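DUF309 domain-containing protein (Thermus thermophilus, PDB 2CWY) is of unknown function, a small all-helical protein of the DUF309 family with no assigned biochemical activity. Local coordinates at residues 3-8 with 37-42. Numbering follows the deposited sequence.
Sequences PDWEEV and RLLQGV
W5 sets the far end of its indole against helix 33-53, where L38 and L39 from one turn and V42 from the next receive the six-membered ring. W5 CH2 sits 4.0 Å from CD2 of L39. CZ2 and CZ3 of W5 are each 4.3 Å from a methyl, CD2 of L38 and CG1 of V42 respectively. All three methyls approach the ring at a slant. The indole gets this far because CG stands beside the backbone N and anti to the carbonyl carbon (chi1 -66°); it reaches about halfway across, and the leucine and valine side chains supply the rest. P3 adds a second aliphatic contact, its CG meeting CD2 of L39 at 3.8 Å, so that this one leucine methyl touches both the pyrrolidine and the indole. Within the segment 3-8, P3 also covers one face of W5, with P3 CB 3.9 Å above the ring plane of W5 and over its centre, a CH-pi type of packing that helps fix how the indole is turned.

This is buried apolar packing in an all-helical fold of five helices: the start of helix 5-13 and the residues leading into it are joined to the long helix 33-53 by apolar side chains, with no hydrogen bond between the two segments. L24 of helix 17-30 touches both P3 and V42, while W81 and L84 of helix 81-92 pack on L38 and V42 respectively.

D4 is the N-cap of helix 5-13: its OD1 accepts from E7 N at 3.2 Å, met from above the carboxylate plane, and more weakly from E6 N. The indole NE1 of W5 is not left without a partner in this buried setting, since it makes a weak hydrogen bond to the carbonyl oxygen of M77.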
loop_
_atom_site.group_PDB
_atom_site.type_symbol
_atom_site.label_atom_id
_atom_site.label_comp_id
_atom_site.label_asym_id
_atom_site.label_seq_id
_atom_site.Cartn_x
_atom_site.Cartn_y
_atom_site.Cartn_z
ATOM N N PRO A 3 -7.605 -5.087 8.539
ATOM C CA PRO A 3 -6.277 -4.822 9.105
ATOM C C PRO A 3 -6.255 -3.881 10.315
ATOM O O PRO A 3 -7.084 -2.984 10.419
ATOM C CB PRO A 3 -5.515 -4.202 7.924
ATOM C CG PRO A 3 -6.229 -4.724 6.713
ATOM C CD PRO A 3 -7.675 -4.652 7.131
ATOM N N ASP A 4 -5.317 -4.107 11.233
ATOM C CA ASP A 4 -5.117 -3.197 12.359
ATOM C C ASP A 4 -4.032 -2.310 11.735
ATOM O O ASP A 4 -2.862 -2.682 11.715
ATOM C CB ASP A 4 -4.531 -3.915 13.581
ATOM C CG ASP A 4 -4.145 -2.948 14.693
ATOM O OD1 ASP A 4 -3.740 -1.803 14.389
ATOM O OD2 ASP A 4 -4.233 -3.328 15.876
ATOM N N TRP A 5 -4.421 -1.152 11.207
ATOM C CA TRP A 5 -3.458 -0.288 10.535
ATOM C C TRP A 5 -2.310 0.207 11.415
ATOM O O TRP A 5 -1.241 0.545 10.913
ATOM C CB TRP A 5 -4.197 0.873 9.843
ATOM C CG TRP A 5 -5.095 0.424 8.705
ATOM C CD1 TRP A 5 -6.459 0.522 8.635
ATOM C CD2 TRP A 5 -4.674 -0.165 7.460
ATOM N NE1 TRP A 5 -6.909 0.036 7.422
ATOM C CE2 TRP A 5 -5.833 -0.390 6.687
ATOM C CE3 TRP A 5 -3.426 -0.516 6.926
ATOM C CZ2 TRP A 5 -5.781 -0.955 5.398
ATOM C CZ3 TRP A 5 -3.375 -1.074 5.639
ATOM C CH2 TRP A 5 -4.549 -1.286 4.897
ATOM N N GLU A 6 -2.510 0.234 12.729
ATOM C CA GLU A 6 -1.434 0.659 13.608
ATOM C C GLU A 6 -0.300 -0.354 13.471
ATOM O O GLU A 6 0.865 0.010 13.377
ATOM C CB GLU A 6 -1.920 0.731 15.056
ATOM C CG GLU A 6 -1.033 1.587 15.961
ATOM C CD GLU A 6 -0.606 2.915 15.315
ATOM O OE1 GLU A 6 -1.352 3.455 14.462
ATOM O OE2 GLU A 6 0.478 3.428 15.674
ATOM N N GLU A 7 -0.647 -1.634 13.446
ATOM C CA GLU A 7 0.353 -2.686 13.289
ATOM C C GLU A 7 0.990 -2.645 11.906
ATOM O O GLU A 7 2.211 -2.772 11.764
ATOM C CB GLU A 7 -0.284 -4.064 13.480
ATOM C CG GLU A 7 -0.591 -4.387 14.916
ATOM C CD GLU A 7 0.635 -4.237 15.790
ATOM O OE1 GLU A 7 1.651 -4.917 15.504
ATOM O OE2 GLU A 7 0.577 -3.436 16.749
ATOM N N VAL A 8 0.160 -2.467 10.886
ATOM C CA VAL A 8 0.653 -2.448 9.513
ATOM C C VAL A 8 1.596 -1.282 9.283
ATOM O O VAL A 8 2.655 -1.437 8.684
ATOM C CB VAL A 8 -0.518 -2.393 8.510
ATOM C CG1 VAL A 8 0.016 -2.273 7.083
ATOM C CG2 VAL A 8 -1.378 -3.650 8.649
ATOM N N ARG A 37 -9.857 -2.502 -3.575
ATOM C CA ARG A 37 -8.979 -1.600 -4.307
ATOM C C ARG A 37 -7.966 -0.966 -3.354
ATOM O O ARG A 37 -6.768 -0.889 -3.651
ATOM C CB ARG A 37 -9.810 -0.517 -5.012
ATOM C CG ARG A 37 -10.448 -1.001 -6.318
ATOM C CD ARG A 37 -11.468 0.004 -6.822
ATOM N NE ARG A 37 -10.885 1.334 -6.961
ATOM C CZ ARG A 37 -11.596 2.455 -6.940
ATOM N NH1 ARG A 37 -12.914 2.397 -6.788
ATOM N NH2 ARG A 37 -10.989 3.629 -7.053
ATOM N N LEU A 38 -8.448 -0.519 -2.199
ATOM C CA LEU A 38 -7.571 0.087 -1.224
ATOM C C LEU A 38 -6.472 -0.884 -0.801
ATOM O O LEU A 38 -5.300 -0.522 -0.775
ATOM C CB LEU A 38 -8.360 0.518 0.004
ATOM C CG LEU A 38 -7.454 0.951 1.157
ATOM C CD1 LEU A 38 -6.823 2.306 0.838
ATOM C CD2 LEU A 38 -8.248 1.018 2.412
ATOM N N LEU A 39 -6.849 -2.116 -0.463
ATOM C CA LEU A 39 -5.858 -3.107 -0.027
ATOM C C LEU A 39 -4.809 -3.384 -1.104
ATOM O O LEU A 39 -3.605 -3.424 -0.818
ATOM C CB LEU A 39 -6.568 -4.399 0.408
ATOM C CG LEU A 39 -7.367 -4.227 1.713
ATOM C CD1 LEU A 39 -8.426 -5.307 1.829
ATOM C CD2 LEU A 39 -6.413 -4.270 2.911
ATOM N N GLN A 40 -5.245 -3.545 -2.348
ATOM C CA GLN A 40 -4.288 -3.796 -3.410
ATOM C C GLN A 40 -3.392 -2.579 -3.654
ATOM O O GLN A 40 -2.232 -2.733 -3.989
ATOM C CB GLN A 40 -4.992 -4.186 -4.700
ATOM C CG GLN A 40 -4.040 -4.879 -5.666
ATOM C CD GLN A 40 -4.769 -5.567 -6.788
ATOM O OE1 GLN A 40 -5.621 -4.967 -7.442
ATOM N NE2 GLN A 40 -4.440 -6.831 -7.023
ATOM N N GLY A 41 -3.938 -1.378 -3.480
ATOM C CA GLY A 41 -3.156 -0.168 -3.669
ATOM C C GLY A 41 -2.039 -0.078 -2.639
ATOM O O GLY A 41 -0.896 0.226 -2.977
ATOM N N VAL A 42 -2.365 -0.339 -1.378
ATOM C CA VAL A 42 -1.364 -0.303 -0.308
ATOM C C VAL A 42 -0.317 -1.407 -0.559
ATOM O O VAL A 42 0.884 -1.203 -0.365
ATOM C CB VAL A 42 -2.020 -0.522 1.079
ATOM C CG1 VAL A 42 -0.941 -0.609 2.173
ATOM C CG2 VAL A 42 -2.980 0.610 1.378
#